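Long-range contacts in Dye type peroxidase A (Streptomyces lividans 1326, PDB 6GZW), which is a haem-containing dye-decolourising peroxidase, which probably uses hydrogen peroxide to oxidise dyes and other substrates: residues S80-S91 and G124-D134; L49-L60 and H140-A149. All blocks are in the same frame, centred on the assembly; numbering follows the deposited sequence.

Contact 1: S80-S91 and G124-D134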
loop_
_atom_site.group_PDB
_atom_site.type_symbol
_atom_site.label_atom_id
_atom_site.label_comp_id
_atom_site.label_asym_id
_atom_site.label_seq_id
_atom_site.Cartn_x
_atom_site.Cartn_y
_atom_site.Cartn_z
ATOM N N SER A 80 -0.101 15.590 -5.565
ATOM C CA SER A 80 0.072 14.181 -5.968
ATOM C C SER A 80 -1.243 13.544 -6.472
ATOM O O SER A 80 -1.582 12.376 -6.158
ATOM C CB SER A 80 0.648 13.331 -4.829
ATOM O OG SER A 80 1.832 13.890 -4.314
ATOM N N SER A 81 -2.022 14.336 -7.223
ATOM C CA SER A 81 -3.314 13.919 -7.786
ATOM C C SER A 81 -4.323 13.434 -6.760
ATOM O O SER A 81 -5.183 12.616 -7.066
ATOM C CB SER A 81 -3.122 12.868 -8.911
ATOM O OG SER A 81 -2.367 13.442 -9.951
ATOM N N LEU A 82 -4.263 13.991 -5.542
ATOM C CA LEU A 82 -5.194 13.591 -4.490
ATOM C C LEU A 82 -6.619 13.891 -4.931
ATOM O O LEU A 82 -6.872 14.997 -5.424
ATOM C CB LEU A 82 -4.930 14.327 -3.166
ATOM C CG LEU A 82 -5.955 14.020 -2.058
ATOM C CD1 LEU A 82 -5.887 12.590 -1.512
ATOM C CD2 LEU A 82 -5.795 15.004 -0.912
ATOM N N THR A 83 -7.527 12.931 -4.726
ATOM C CA THR A 83 -8.958 13.165 -4.814
ATOM C C THR A 83 -9.661 12.577 -3.621
ATOM O O THR A 83 -9.236 11.571 -3.049
ATOM C CB THR A 83 -9.637 12.627 -6.102
ATOM O OG1 THR A 83 -9.548 11.185 -6.152
ATOM C CG2 THR A 83 -8.976 13.196 -7.329
ATOM N N VAL A 84 -10.740 13.239 -3.231
ATOM C CA VAL A 84 -11.649 12.800 -2.181
ATOM C C VAL A 84 -13.072 12.893 -2.735
ATOM O O VAL A 84 -13.454 13.936 -3.266
ATOM C CB VAL A 84 -11.535 13.676 -0.909
ATOM C CG1 VAL A 84 -12.304 13.025 0.236
ATOM C CG2 VAL A 84 -10.080 13.857 -0.532
ATOM N N THR A 85 -13.823 11.812 -2.594
ATOM C CA THR A 85 -15.181 11.674 -3.117
ATOM C C THR A 85 -16.111 11.145 -2.041
ATOM O O THR A 85 -15.729 10.250 -1.277
ATOM C CB THR A 85 -15.180 10.605 -4.228
ATOM O OG1 THR A 85 -14.063 10.820 -5.088
ATOM C CG2 THR A 85 -16.464 10.625 -4.983
ATOM N N PHE A 86 -17.338 11.664 -1.996
ATOM C CA PHE A 86 -18.283 11.376 -0.929
ATOM C C PHE A 86 -19.588 10.773 -1.437
ATOM O O PHE A 86 -20.163 11.294 -2.419
ATOM C CB PHE A 86 -18.624 12.680 -0.187
ATOM C CG PHE A 86 -17.415 13.428 0.356
ATOM C CD1 PHE A 86 -16.802 13.026 1.555
ATOM C CD2 PHE A 86 -16.847 14.491 -0.350
ATOM C CE1 PHE A 86 -15.704 13.680 2.042
ATOM C CE2 PHE A 86 -15.719 15.155 0.138
ATOM C CZ PHE A 86 -15.146 14.741 1.343
ATOM N N GLY A 87 -20.117 9.769 -0.723
ATOM C CA GLY A 87 -21.431 9.193 -1.040
ATOM C C GLY A 87 -22.277 8.884 0.181
ATOM O O GLY A 87 -21.775 8.862 1.309
ATOM N N PHE A 88 -23.568 8.649 -0.069
ATOM C CA PHE A 88 -24.563 8.322 0.940
ATOM C C PHE A 88 -25.182 6.955 0.647
ATOM O O PHE A 88 -25.571 6.683 -0.509
ATOM C CB PHE A 88 -25.690 9.380 0.956
ATOM C CG PHE A 88 -25.205 10.770 1.159
ATOM C CD1 PHE A 88 -24.697 11.508 0.097
ATOM C CD2 PHE A 88 -25.192 11.335 2.424
ATOM C CE1 PHE A 88 -24.203 12.787 0.276
ATOM C CE2 PHE A 88 -24.705 12.606 2.613
ATOM C CZ PHE A 88 -24.209 13.339 1.550
ATOM N N GLY A 89 -25.313 6.114 1.664
ATOM C CA GLY A 89 -25.888 4.782 1.518
ATOM C C GLY A 89 -27.385 4.832 1.796
ATOM O O GLY A 89 -27.888 5.828 2.340
ATOM N N HIS A 90 -28.055 3.738 1.448
ATOM C CA HIS A 90 -29.481 3.544 1.720
ATOM C C HIS A 90 -29.837 3.846 3.176
ATOM O O HIS A 90 -30.813 4.580 3.437
ATOM C CB HIS A 90 -29.878 2.115 1.334
ATOM C CG HIS A 90 -31.334 1.812 1.474
ATOM N ND1 HIS A 90 -31.902 1.432 2.670
ATOM C CD2 HIS A 90 -32.320 1.747 0.548
ATOM C CE1 HIS A 90 -33.189 1.187 2.481
ATOM N NE2 HIS A 90 -33.466 1.364 1.200
ATOM N N SER A 91 -29.023 3.346 4.113
ATOM C CA SER A 91 -29.296 3.488 5.543
ATOM C C SER A 91 -29.260 4.930 6.035
ATOM O O SER A 91 -29.920 5.264 7.002
ATOM C CB SER A 91 -28.326 2.623 6.352
ATOM O OG SER A 91 -26.992 2.972 6.046
ATOM N N GLY A 124 -23.158 0.889 4.857
ATOM C CA GLY A 124 -22.765 2.041 5.672
ATOM C C GLY A 124 -23.590 3.251 5.344
ATOM O O GLY A 124 -24.106 3.378 4.239
ATOM N N ASP A 125 -23.701 4.163 6.316
ATOM C CA ASP A 125 -24.411 5.422 6.060
ATOM C C ASP A 125 -23.697 6.317 5.064
ATOM O O ASP A 125 -24.365 6.960 4.216
ATOM C CB ASP A 125 -24.623 6.216 7.357
ATOM C CG ASP A 125 -25.545 5.508 8.381
ATOM O OD1 ASP A 125 -26.448 4.707 7.986
ATOM O OD2 ASP A 125 -25.330 5.765 9.610
ATOM N N LEU A 126 -22.358 6.385 5.162
ATOM C CA LEU A 126 -21.551 7.328 4.396
ATOM C C LEU A 126 -20.331 6.627 3.829
ATOM O O LEU A 126 -19.749 5.776 4.509
ATOM C CB LEU A 126 -21.073 8.476 5.279
ATOM C CG LEU A 126 -22.159 9.422 5.791
ATOM C CD1 LEU A 126 -21.620 10.246 6.940
ATOM C CD2 LEU A 126 -22.684 10.307 4.661
ATOM N N TRP A 127 -19.924 7.013 2.631
ATOM C CA TRP A 127 -18.717 6.441 2.010
ATOM C C TRP A 127 -17.790 7.550 1.580
ATOM O O TRP A 127 -18.233 8.574 1.082
ATOM C CB TRP A 127 -19.159 5.623 0.808
ATOM C CG TRP A 127 -18.090 4.979 -0.028
ATOM C CD1 TRP A 127 -17.340 3.855 0.270
ATOM C CD2 TRP A 127 -17.677 5.406 -1.329
ATOM N NE1 TRP A 127 -16.518 3.564 -0.785
ATOM C CE2 TRP A 127 -16.700 4.490 -1.779
ATOM C CE3 TRP A 127 -18.066 6.458 -2.179
ATOM C CZ2 TRP A 127 -16.088 4.604 -3.047
ATOM C CZ3 TRP A 127 -17.442 6.588 -3.437
ATOM C CH2 TRP A 127 -16.483 5.653 -3.867
ATOM N N VAL A 128 -16.478 7.361 1.796
ATOM C CA VAL A 128 -15.484 8.266 1.251
ATOM C C VAL A 128 -14.440 7.468 0.498
ATOM O O VAL A 128 -13.968 6.427 1.003
ATOM C CB VAL A 128 -14.773 9.085 2.362
ATOM C CG1 VAL A 128 -13.884 10.145 1.724
ATOM C CG2 VAL A 128 -15.799 9.704 3.292
ATOM N N GLN A 129 -14.086 7.957 -0.698
ATOM C CA GLN A 129 -12.999 7.393 -1.495
ATOM C C GLN A 129 -11.850 8.378 -1.538
ATOM O O GLN A 129 -11.998 9.525 -1.972
ATOM C CB GLN A 129 -13.482 7.102 -2.919
ATOM C CG GLN A 129 -12.397 6.624 -3.893
ATOM C CD GLN A 129 -12.935 6.512 -5.298
ATOM O OE1 GLN A 129 -13.275 7.530 -5.931
ATOM N NE2 GLN A 129 -13.036 5.296 -5.792
ATOM N N ILE A 130 -10.677 7.918 -1.103
ATOM C CA ILE A 130 -9.479 8.723 -1.147
ATOM C C ILE A 130 -8.473 8.039 -2.064
ATOM O O ILE A 130 -8.248 6.836 -1.935
ATOM C CB ILE A 130 -8.892 8.869 0.261
ATOM C CG1 ILE A 130 -9.887 9.693 1.080
ATOM C CG2 ILE A 130 -7.508 9.536 0.219
ATOM C CD1 ILE A 130 -9.673 9.606 2.535
ATOM N N GLY A 131 -7.881 8.802 -2.974
ATOM C CA GLY A 131 -6.800 8.334 -3.819
ATOM C C GLY A 131 -5.758 9.378 -4.131
ATOM O O GLY A 131 -6.057 10.575 -4.150
ATOM N N ALA A 132 -4.517 8.928 -4.300
ATOM C CA ALA A 132 -3.409 9.773 -4.679
ATOM C C ALA A 132 -2.271 8.924 -5.176
ATOM O O ALA A 132 -2.263 7.700 -4.976
ATOM C CB ALA A 132 -2.945 10.633 -3.483
ATOM N N ASP A 133 -1.293 9.563 -5.782
ATOM C CA ASP A 133 -0.102 8.846 -6.249
ATOM C C ASP A 133 1.041 8.785 -5.238
ATOM O O ASP A 133 2.066 8.169 -5.538
ATOM C CB ASP A 133 0.358 9.482 -7.558
ATOM C CG ASP A 133 -0.550 9.132 -8.726
ATOM O OD1 ASP A 133 -0.987 7.950 -8.842
ATOM O OD2 ASP A 133 -0.804 10.025 -9.553
ATOM N N ASP A 134 0.890 9.458 -4.100
ATOM C CA ASP A 134 1.825 9.342 -2.977
ATOM C C ASP A 134 1.106 8.784 -1.754
ATOM O O ASP A 134 0.017 9.238 -1.382
ATOM C CB ASP A 134 2.450 10.694 -2.641
ATOM C CG ASP A 134 3.440 10.578 -1.530
ATOM O OD1 ASP A 134 4.534 10.095 -1.840
ATOM O OD2 ASP A 134 3.131 10.932 -0.358
HETATM O O HOH W 1 0.188 12.448 -9.968
HETATM O O HOH W 2 -11.532 10.116 -4.695
HETATM O O HOH W 3 -25.786 0.534 6.051
#

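Contact 2: L49-L60 and H140-A149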
loop_
_atom_site.group_PDB
_atom_site.type_symbol
_atom_site.label_atom_id
_atom_site.label_comp_id
_atom_site.label_asym_id
_atom_site.label_seq_id
_atom_site.Cartn_x
_atom_site.Cartn_y
_atom_site.Cartn_z
ATOM N N LEU A 49 -20.943 17.763 9.177
ATOM C CA LEU A 49 -19.873 16.831 8.835
ATOM C C LEU A 49 -19.454 16.964 7.366
ATOM O O LEU A 49 -18.273 17.033 7.065
ATOM C CB LEU A 49 -20.296 15.394 9.150
ATOM C CG LEU A 49 -19.354 14.277 8.669
ATOM C CD1 LEU A 49 -17.987 14.440 9.303
ATOM C CD2 LEU A 49 -19.907 12.943 9.085
ATOM N N LEU A 50 -20.429 17.024 6.464
ATOM C CA LEU A 50 -20.114 17.204 5.052
ATOM C C LEU A 50 -19.469 18.576 4.793
ATOM O O LEU A 50 -18.612 18.689 3.932
ATOM C CB LEU A 50 -21.340 16.981 4.152
ATOM C CG LEU A 50 -21.599 15.562 3.630
ATOM C CD1 LEU A 50 -20.550 15.138 2.606
ATOM C CD2 LEU A 50 -21.693 14.559 4.772
ATOM N N ARG A 51 -19.862 19.615 5.537
ATOM C CA ARG A 51 -19.129 20.896 5.481
ATOM C C ARG A 51 -17.653 20.752 5.861
ATOM O O ARG A 51 -16.761 21.227 5.138
ATOM C CB ARG A 51 -19.780 21.994 6.365
ATOM C CG ARG A 51 -20.824 22.814 5.641
ATOM C CD ARG A 51 -21.289 24.078 6.395
ATOM N NE ARG A 51 -21.912 23.839 7.719
ATOM C CZ ARG A 51 -23.108 23.273 7.978
ATOM N NH1 ARG A 51 -23.905 22.813 7.014
ATOM N NH2 ARG A 51 -23.517 23.153 9.247
ATOM N N ARG A 52 -17.391 20.107 7.002
ATOM C CA ARG A 52 -16.025 19.869 7.462
ATOM C C ARG A 52 -15.272 19.078 6.400
ATOM O O ARG A 52 -14.176 19.453 5.987
ATOM C CB ARG A 52 -15.969 19.076 8.780
ATOM C CG ARG A 52 -16.235 19.882 10.018
ATOM C CD ARG A 52 -15.819 19.169 11.297
ATOM N NE ARG A 52 -16.467 17.876 11.594
ATOM C CZ ARG A 52 -17.715 17.704 12.042
ATOM N NH1 ARG A 52 -18.567 18.740 12.201
ATOM N NH2 ARG A 52 -18.125 16.486 12.340
ATOM N N TRP A 53 -15.875 17.975 5.989
ATOM C CA TRP A 53 -15.213 17.071 5.062
ATOM C C TRP A 53 -14.899 17.774 3.746
ATOM O O TRP A 53 -13.822 17.593 3.199
ATOM C CB TRP A 53 -16.078 15.838 4.765
ATOM C CG TRP A 53 -15.942 14.716 5.716
ATOM C CD1 TRP A 53 -14.989 14.545 6.694
ATOM C CD2 TRP A 53 -16.735 13.537 5.729
ATOM N NE1 TRP A 53 -15.184 13.344 7.334
ATOM C CE2 TRP A 53 -16.239 12.701 6.766
ATOM C CE3 TRP A 53 -17.843 13.110 5.000
ATOM C CZ2 TRP A 53 -16.800 11.466 7.054
ATOM C CZ3 TRP A 53 -18.398 11.887 5.298
ATOM C CH2 TRP A 53 -17.860 11.068 6.289
ATOM N N SER A 54 -15.849 18.570 3.253
ATOM C CA SER A 54 -15.642 19.298 1.993
ATOM C C SER A 54 -14.526 20.324 2.091
ATOM O O SER A 54 -13.736 20.459 1.193
ATOM C CB SER A 54 -16.941 19.965 1.529
ATOM O OG SER A 54 -17.992 19.028 1.314
ATOM N N ASP A 55 -14.442 21.053 3.212
ATOM C CA ASP A 55 -13.359 21.997 3.424
ATOM C C ASP A 55 -11.985 21.306 3.522
ATOM O O ASP A 55 -11.005 21.758 2.945
ATOM C CB ASP A 55 -13.658 22.819 4.686
ATOM C CG ASP A 55 -12.615 23.912 4.943
ATOM O OD1 ASP A 55 -12.556 24.867 4.154
ATOM O OD2 ASP A 55 -11.861 23.801 5.930
ATOM N N THR A 56 -11.939 20.167 4.211
ATOM C CA THR A 56 -10.734 19.335 4.288
ATOM C C THR A 56 -10.342 18.853 2.883
ATOM O O THR A 56 -9.192 18.980 2.500
ATOM C CB THR A 56 -10.947 18.170 5.282
ATOM O OG1 THR A 56 -11.120 18.739 6.581
ATOM C CG2 THR A 56 -9.775 17.155 5.305
ATOM N N ALA A 57 -11.292 18.326 2.128
ATOM C CA ALA A 57 -10.986 17.881 0.783
ATOM C C ALA A 57 -10.427 19.012 -0.095
ATOM O O ALA A 57 -9.431 18.834 -0.788
ATOM C CB ALA A 57 -12.214 17.290 0.123
ATOM N N ARG A 58 -11.091 20.179 -0.067
ATOM C CA ARG A 58 -10.667 21.334 -0.842
ATOM C C ARG A 58 -9.225 21.711 -0.544
ATOM O O ARG A 58 -8.396 21.843 -1.448
ATOM C CB ARG A 58 -11.601 22.521 -0.591
ATOM C CG ARG A 58 -11.463 23.677 -1.582
ATOM C CD ARG A 58 -10.561 24.799 -1.114
ATOM N NE ARG A 58 -10.907 25.274 0.228
ATOM C CZ ARG A 58 -10.116 26.018 0.990
ATOM N NH1 ARG A 58 -8.917 26.415 0.552
ATOM N NH2 ARG A 58 -10.512 26.333 2.208
ATOM N N ARG A 59 -8.883 21.842 0.746
ATOM C CA ARG A 59 -7.520 22.210 1.100
ATOM C C ARG A 59 -6.529 21.162 0.672
ATOM O O ARG A 59 -5.502 21.474 0.030
ATOM C CB ARG A 59 -7.378 22.408 2.611
ATOM C CG ARG A 59 -8.118 23.611 3.194
ATOM C CD ARG A 59 -8.223 23.569 4.730
ATOM N NE ARG A 59 -9.178 24.564 5.221
ATOM C CZ ARG A 59 -8.926 25.873 5.370
ATOM N NH1 ARG A 59 -7.724 26.399 5.145
ATOM N NH2 ARG A 59 -9.916 26.675 5.755
ATOM N N LEU A 60 -6.809 19.914 1.053
ATOM C CA LEU A 60 -5.828 18.854 0.824
ATOM C C LEU A 60 -5.612 18.576 -0.661
ATOM O O LEU A 60 -4.486 18.332 -1.087
ATOM C CB LEU A 60 -6.216 17.583 1.579
ATOM C CG LEU A 60 -5.652 17.505 3.003
ATOM C CD1 LEU A 60 -5.950 18.719 3.878
ATOM C CD2 LEU A 60 -6.185 16.250 3.646
ATOM N N HIS A 140 -2.447 10.854 4.946
ATOM C CA HIS A 140 -2.756 12.132 5.590
ATOM C C HIS A 140 -4.211 12.524 5.319
ATOM O O HIS A 140 -4.902 12.958 6.228
ATOM C CB HIS A 140 -1.796 13.198 5.081
ATOM C CG HIS A 140 -2.127 14.605 5.471
ATOM N ND1 HIS A 140 -2.707 15.504 4.598
ATOM C CD2 HIS A 140 -1.877 15.295 6.607
ATOM C CE1 HIS A 140 -2.841 16.673 5.210
ATOM N NE2 HIS A 140 -2.345 16.571 6.429
ATOM N N ALA A 141 -4.693 12.337 4.084
ATOM C CA ALA A 141 -6.093 12.606 3.781
ATOM C C ALA A 141 -7.071 11.645 4.467
ATOM O O ALA A 141 -8.093 12.054 5.026
ATOM C CB ALA A 141 -6.304 12.613 2.288
ATOM N N LEU A 142 -6.768 10.351 4.460
ATOM C CA LEU A 142 -7.597 9.383 5.200
ATOM C C LEU A 142 -7.736 9.757 6.669
ATOM O O LEU A 142 -8.831 9.779 7.232
ATOM C CB LEU A 142 -7.000 7.975 5.103
ATOM C CG LEU A 142 -7.650 6.885 5.974
ATOM C CD1 LEU A 142 -9.120 6.653 5.650
ATOM C CD2 LEU A 142 -6.855 5.604 5.891
ATOM N N ARG A 143 -6.617 10.039 7.292
ATOM C CA ARG A 143 -6.610 10.370 8.697
ATOM C C ARG A 143 -7.364 11.669 8.971
ATOM O O ARG A 143 -8.111 11.780 9.954
ATOM C CB ARG A 143 -5.154 10.448 9.168
ATOM C CG ARG A 143 -4.949 10.728 10.661
ATOM C CD ARG A 143 -5.678 9.749 11.574
ATOM N NE ARG A 143 -5.362 9.985 12.987
ATOM C CZ ARG A 143 -5.876 9.321 14.026
ATOM N NH1 ARG A 143 -6.778 8.368 13.878
ATOM N NH2 ARG A 143 -5.465 9.631 15.252
ATOM N N ALA A 144 -7.211 12.660 8.085
ATOM C CA ALA A 144 -7.904 13.937 8.284
ATOM C C ALA A 144 -9.412 13.793 8.141
ATOM O O ALA A 144 -10.181 14.327 8.963
ATOM C CB ALA A 144 -7.350 14.977 7.350
ATOM N N ILE A 145 -9.841 13.051 7.124
ATOM C CA ILE A 145 -11.262 12.779 6.936
ATOM C C ILE A 145 -11.798 11.986 8.125
ATOM O O ILE A 145 -12.841 12.317 8.702
ATOM C CB ILE A 145 -11.465 12.065 5.587
ATOM C CG1 ILE A 145 -11.182 13.045 4.424
ATOM C CG2 ILE A 145 -12.817 11.367 5.471
ATOM C CD1 ILE A 145 -12.183 14.178 4.279
ATOM N N GLN A 146 -11.073 10.950 8.545
ATOM C CA GLN A 146 -11.544 10.155 9.667
ATOM C C GLN A 146 -11.642 10.936 10.979
ATOM O O GLN A 146 -12.602 10.754 11.721
ATOM C CB GLN A 146 -10.698 8.892 9.823
ATOM C CG GLN A 146 -11.006 8.035 11.054
ATOM C CD GLN A 146 -9.964 8.207 12.140
ATOM O OE1 GLN A 146 -8.799 8.501 11.854
ATOM N NE2 GLN A 146 -10.370 8.036 13.386
ATOM N N ARG A 147 -10.671 11.803 11.234
ATOM C CA ARG A 147 -10.682 12.676 12.408
ATOM C C ARG A 147 -11.743 13.784 12.351
ATOM O O ARG A 147 -12.231 14.227 13.409
ATOM C CB ARG A 147 -9.289 13.265 12.633
ATOM C CG ARG A 147 -8.273 12.242 13.078
ATOM C CD ARG A 147 -8.363 11.981 14.560
ATOM N NE ARG A 147 -7.726 13.041 15.329
ATOM C CZ ARG A 147 -7.689 13.079 16.657
ATOM N NH1 ARG A 147 -8.271 12.117 17.380
ATOM N NH2 ARG A 147 -7.068 14.082 17.282
ATOM N N ASP A 148 -12.123 14.233 11.148
ATOM C CA ASP A 148 -13.286 15.139 11.003
ATOM C C ASP A 148 -14.600 14.514 11.447
ATOM O O ASP A 148 -15.532 15.239 11.857
ATOM C CB ASP A 148 -13.512 15.562 9.556
ATOM C CG ASP A 148 -12.598 16.656 9.088
ATOM O OD1 ASP A 148 -11.948 17.347 9.893
ATOM O OD2 ASP A 148 -12.556 16.847 7.855
ATOM N N ALA A 149 -14.719 13.194 11.337
ATOM C CA ALA A 149 -15.946 12.494 11.775
ATOM C C ALA A 149 -16.258 12.750 13.257
ATOM O O ALA A 149 -17.412 12.907 13.622
ATOM C CB ALA A 149 -15.871 11.011 11.484
#

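Contact 1: S80-S91 and G124-D134
Residues Thr83 to Phe88 pair with Leu126 to Gly131 as antiparallel strands, their axes 4.6 Å apart at closest approach, in unbroken register. Thr83, Thr85 and Gly87 form hydrogen-bonded pairs with Gly131, Gln129 and Trp127. The bond from Gly89 N to Asp125 O (2.9 Å) carries the pairing past the last bridge. On one face of the sheet the contacts are apolar. Val84 CG1 meets Val128 CG1 at 3.6 Å. The other branch of Val128, CG2, lies beside Phe86 CD1. Phe88 and Leu126 run side by side, and Leu126 CD2 comes within 3.5 Å of Phe88 CD2. The face with Thr83, Thr85 and Gln129 is more polar. One water joins both threonine OG1 atoms to Gln129 O; Gln27 also bonds Thr83 OG1, and Pro20 O also meets Thr85 OG1. Beyond the strands, Ser91 OG donates to Asp125 OD1 over 2.7 Å, on the anti side of that oxygen. Ser91 OG sits between its own backbone N and carbonyl carbon (chi1 57°), which turns it to the carboxylate. Asp125 also pairs with Arg95 and accepts from Leu37 N, so an alanine here would probably leave the Arg95 charge without its mate and Ser91 OG without its acceptor. Asp125 and Leu126 together face Phe35 in a classic beta bulge. Strand 126-132 lies between 83-89 and 29-37, while 350-360 flanks 83-89. Helices 43-61 and 135-149 cover the apolar face, and Trp127 stacks on Phe358 on the other.

Contact 2: L49-L60 and H140-A149
The Trp53 and Asp148 side chains lie alongside each other, pointing opposite ways, where two antiparallel helices pack, their axes 9.5 Å apart at closest approach and 160° between directions. The indole and carboxylate planes are 38° apart, and Trp53 CD1 lies 3.4 Å from Asp148 CB. Ile145 stands roughly perpendicular to the Trp53 side chain. Its CG2 sits over one face in a CH-pi contact, 4.0 Å from the centroid of the Trp53 five-membered ring. Leu49 CD1 lies over the opposite face, offset toward the rim, so the ring is held between two aliphatic groups. Its polar edge is also used: Trp53 NE1 donates to Ile145 O at 2.9 Å, with the oxygen tilted from the ring plane. Arg52 grips Asp148 O side-on through NE (2.8 Å) and NH2 (2.9 Å). The bend at chi3 (-60°) brings the guanidinium round, with that oxygen in its plane. The Thr56 and Asp148 side chains reach toward each other from their two helices, and Thr56 OG1 donates to the syn lone pair of Asp148 OD2 at 2.7 Å. Thr56 CG2 packs on Ala144 CB. Further along, Leu60 CD2 rests 3.6 Å from Ala141 CA, and Leu60 CG approaches His140 CE1 obliquely. His140 NE2 is hydrogen-bonded to Asp70. The pair of helices lying on one face of an antiparallel sheet is the ferredoxin-like arrangement of the dimeric alpha-beta barrel superfamily.

Contact 1 and contact 2 form two layers of the same N-terminal unit. The centre of contact 1 lies about 9 Å from the centre of the chain, that of contact 2 about 20 Å. The layers touch directly: Phe86 CE1 packs on Trp53 CB, Val84 on Ala57, and Ile130 CD1 on Leu142 CA. Each helix precedes or follows one of the strands in the chain. Contact 1 is held mainly by backbone bonds, whereas contact 2 relies on side chains, with Arg52 and Trp53 reaching backbone oxygens. Both are largely buried, yet both reach the second subunit: Asp134 bonds its Ser165, and Arg143 and Arg147 form salt bridges to its acidic residues.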